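PDB 7CO3: AlgW protein from Pseudomonas aeruginosa, which probably acts as a serine endopeptidase of the HtrA type, joining a trypsin-like protease domain to a PDZ domain. Local coordinates for residues A109-Y117 against N163-R171. The protein carries 1 engineered substitution. Residues are numbered along the deposited sequence; the frame is centred on the assembly and turned at random.
Sequences AVIMSAEGY and NLPAMTLGR
Leu-164 and Ile-111 bury more surface here than any other residue, each mainly against backbone of the opposite segment, with Met-167 next. Leu-164 reaches into the turn that follows the strand: its CD1 lies 3.7 Å from the CA of Gly-116, while its CB sits 3.9 Å from the carbonyl O of Ala-114. A backbone hydrogen bond from Gly-116 N to Ser-113 O closes that turn. Ile-111 lies against the Pro-165 carbonyl, with CG2 3.6 Å from its O and CB and CD1 scarcely farther; this buried oxygen has no hydrogen-bond partner. The CD1 of Ile-111 also meets the ring CD of Pro-165, at 4.3 Å. Leu-135 touches both Leu-164 and Ile-111, joining them into one apolar cluster.

A single direct hydrogen bond links the segments, from Met-167 N to Ile-111 O, 3.1 Å long and nearly straight at 174°. With CG anti to the backbone N (chi1 -175°) and two further bends in the chain, Met-167 turns its CE to the CG1 of Val-110, at 3.7 Å. The methyl of Ala-166 rests on the backbone at Ser-113 and Ala-114. Farther along, Met-112 and Leu-169 cross at about a right angle, CE to CD2, and both also touch Leu-238 of strand 238-245 and Leu-265 of helix 261-274.

The segment 163-171 thus runs past the end of strand 104-113, at one rim of the six-stranded N-terminal barrel, as part of the connection between the two barrels of the trypsin-like protease fold, leading from strand 154-158 of the first to strand 180-185 of the second.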
loop_
_atom_site.group_PDB
_atom_site.type_symbol
_atom_site.label_atom_id
_atom_site.label_comp_id
_atom_site.label_asym_id
_atom_site.label_seq_id
_atom_site.Cartn_x
_atom_site.Cartn_y
_atom_site.Cartn_z
ATOM N N ALA B 109 4.963 -8.518 19.518
ATOM C CA ALA B 109 4.266 -9.477 20.374
ATOM C C ALA B 109 3.105 -8.763 21.046
ATOM O O ALA B 109 3.086 -7.540 21.145
ATOM C CB ALA B 109 5.192 -10.093 21.434
ATOM N N VAL B 110 2.119 -9.536 21.493
ATOM C CA VAL B 110 0.933 -8.950 22.108
ATOM C C VAL B 110 0.785 -9.418 23.558
ATOM O O VAL B 110 0.740 -10.618 23.829
ATOM C CB VAL B 110 -0.345 -9.273 21.316
ATOM C CG1 VAL B 110 -1.524 -8.617 22.037
ATOM C CG2 VAL B 110 -0.222 -8.748 19.859
ATOM N N ILE B 111 0.632 -8.463 24.466
ATOM C CA ILE B 111 0.366 -8.766 25.868
ATOM C C ILE B 111 -1.075 -9.216 26.012
ATOM O O ILE B 111 -2.001 -8.420 25.831
ATOM C CB ILE B 111 0.635 -7.556 26.764
ATOM C CG1 ILE B 111 2.014 -6.985 26.503
ATOM C CG2 ILE B 111 0.449 -7.947 28.253
ATOM C CD1 ILE B 111 2.168 -5.572 27.000
ATOM N N MET B 112 -1.266 -10.486 26.362
ATOM C CA MET B 112 -2.596 -11.068 26.478
ATOM C C MET B 112 -3.171 -11.053 27.897
ATOM O O MET B 112 -4.393 -11.130 28.042
ATOM C CB MET B 112 -2.575 -12.504 25.952
ATOM C CG MET B 112 -2.081 -12.647 24.532
ATOM S SD MET B 112 -3.093 -11.651 23.391
ATOM C CE MET B 112 -4.397 -12.830 23.036
ATOM N N SER B 113 -2.355 -10.973 28.953
ATOM C CA SER B 113 -2.924 -10.873 30.297
ATOM C C SER B 113 -1.978 -10.105 31.205
ATOM O O SER B 113 -0.768 -10.033 30.950
ATOM C CB SER B 113 -3.249 -12.245 30.903
ATOM O OG SER B 113 -2.087 -13.050 31.050
ATOM N N ALA B 114 -2.554 -9.512 32.261
ATOM C CA ALA B 114 -1.793 -8.642 33.153
ATOM C C ALA B 114 -0.716 -9.405 33.894
ATOM O O ALA B 114 0.223 -8.789 34.410
ATOM C CB ALA B 114 -2.713 -7.939 34.165
ATOM N N GLU B 115 -0.832 -10.732 33.944
ATOM C CA GLU B 115 0.189 -11.599 34.516
ATOM C C GLU B 115 1.485 -11.601 33.718
ATOM O O GLU B 115 2.479 -12.161 34.197
ATOM C CB GLU B 115 -0.332 -13.033 34.594
ATOM C CG GLU B 115 -1.528 -13.248 35.499
ATOM C CD GLU B 115 -2.513 -14.238 34.896
ATOM O OE1 GLU B 115 -2.161 -15.435 34.787
ATOM O OE2 GLU B 115 -3.635 -13.818 34.524
ATOM N N GLY B 116 1.496 -11.043 32.509
ATOM C CA GLY B 116 2.698 -10.980 31.698
ATOM C C GLY B 116 2.874 -12.053 30.640
ATOM O O GLY B 116 4.014 -12.313 30.238
ATOM N N TYR B 117 1.797 -12.685 30.180
ATOM C CA TYR B 117 1.871 -13.606 29.056
ATOM C C TYR B 117 1.707 -12.848 27.727
ATOM O O TYR B 117 0.883 -11.933 27.609
ATOM C CB TYR B 117 0.799 -14.694 29.171
ATOM C CG TYR B 117 1.058 -15.654 30.323
ATOM C CD1 TYR B 117 2.196 -16.450 30.339
ATOM C CD2 TYR B 117 0.169 -15.761 31.396
ATOM C CE1 TYR B 117 2.444 -17.333 31.386
ATOM C CE2 TYR B 117 0.410 -16.662 32.450
ATOM C CZ TYR B 117 1.548 -17.429 32.436
ATOM O OH TYR B 117 1.820 -18.306 33.467
ATOM N N ASN B 163 1.743 -3.708 36.592
ATOM C CA ASN B 163 0.819 -2.740 35.995
ATOM C C ASN B 163 0.873 -2.786 34.469
ATOM O O ASN B 163 1.031 -1.773 33.785
ATOM C CB ASN B 163 1.075 -1.316 36.508
ATOM C CG ASN B 163 0.916 -1.187 38.025
ATOM O OD1 ASN B 163 1.141 -0.110 38.588
ATOM N ND2 ASN B 163 0.523 -2.279 38.692
ATOM N N LEU B 164 0.740 -3.981 33.947
ATOM C CA LEU B 164 0.832 -4.236 32.518
ATOM C C LEU B 164 -0.512 -3.974 31.838
ATOM O O LEU B 164 -1.558 -4.364 32.364
ATOM C CB LEU B 164 1.263 -5.668 32.279
ATOM C CG LEU B 164 2.772 -5.880 32.357
ATOM C CD1 LEU B 164 3.150 -7.305 31.953
ATOM C CD2 LEU B 164 3.481 -4.851 31.492
ATOM N N PRO B 165 -0.513 -3.312 30.653
ATOM C CA PRO B 165 -1.767 -3.136 29.909
ATOM C C PRO B 165 -2.069 -4.349 29.050
ATOM O O PRO B 165 -1.231 -4.772 28.251
ATOM C CB PRO B 165 -1.499 -1.892 29.052
ATOM C CG PRO B 165 -0.003 -1.968 28.759
ATOM C CD PRO B 165 0.642 -2.770 29.914
ATOM N N ALA B 166 -3.253 -4.921 29.193
ATOM C CA ALA B 166 -3.614 -6.104 28.434
ATOM C C ALA B 166 -4.556 -5.746 27.281
ATOM O O ALA B 166 -5.410 -4.866 27.389
ATOM C CB ALA B 166 -4.236 -7.174 29.328
ATOM N N MET B 167 -4.384 -6.453 26.174
ATOM C CA MET B 167 -5.251 -6.293 25.020
ATOM C C MET B 167 -6.664 -6.769 25.343
ATOM O O MET B 167 -6.855 -7.792 26.005
ATOM C CB MET B 167 -4.680 -7.113 23.867
ATOM C CG MET B 167 -5.436 -6.928 22.605
ATOM S SD MET B 167 -5.135 -5.294 21.935
ATOM C CE MET B 167 -3.407 -5.462 21.552
ATOM N N THR B 168 -7.656 -6.026 24.862
ATOM C CA THR B 168 -9.030 -6.512 24.833
ATOM C C THR B 168 -9.190 -7.443 23.646
ATOM O O THR B 168 -8.527 -7.273 22.618
ATOM C CB THR B 168 -10.024 -5.357 24.700
ATOM O OG1 THR B 168 -9.796 -4.405 25.735
ATOM C CG2 THR B 168 -11.451 -5.859 24.823
ATOM N N LEU B 169 -10.079 -8.414 23.768
ATOM C CA LEU B 169 -10.281 -9.378 22.699
ATOM C C LEU B 169 -11.471 -9.001 21.832
ATOM O O LEU B 169 -12.526 -8.617 22.333
ATOM C CB LEU B 169 -10.512 -10.768 23.276
ATOM C CG LEU B 169 -9.397 -11.330 24.144
ATOM C CD1 LEU B 169 -9.918 -12.650 24.680
ATOM C CD2 LEU B 169 -8.069 -11.529 23.361
ATOM N N GLY B 170 -11.293 -9.109 20.519
ATOM C CA GLY B 170 -12.396 -9.029 19.585
ATOM C C GLY B 170 -12.961 -10.412 19.313
ATOM O O GLY B 170 -12.628 -11.401 19.968
ATOM N N ARG B 171 -13.825 -10.480 18.321
ATOM C CA ARG B 171 -14.437 -11.739 17.914
ATOM C C ARG B 171 -14.033 -12.010 16.471
ATOM O O ARG B 171 -14.547 -11.374 15.551
ATOM C CB ARG B 171 -15.949 -11.672 18.090
ATOM C CG ARG B 171 -16.365 -11.559 19.561
ATOM C CD ARG B 171 -17.875 -11.362 19.697
ATOM N NE ARG B 171 -18.272 -9.965 19.861
ATOM C CZ ARG B 171 -18.589 -9.145 18.859
ATOM N NH1 ARG B 171 -18.949 -7.890 19.109
ATOM N NH2 ARG B 171 -18.548 -9.578 17.604
HETATM O O HOH W 1 -6.297 -10.583 26.681
#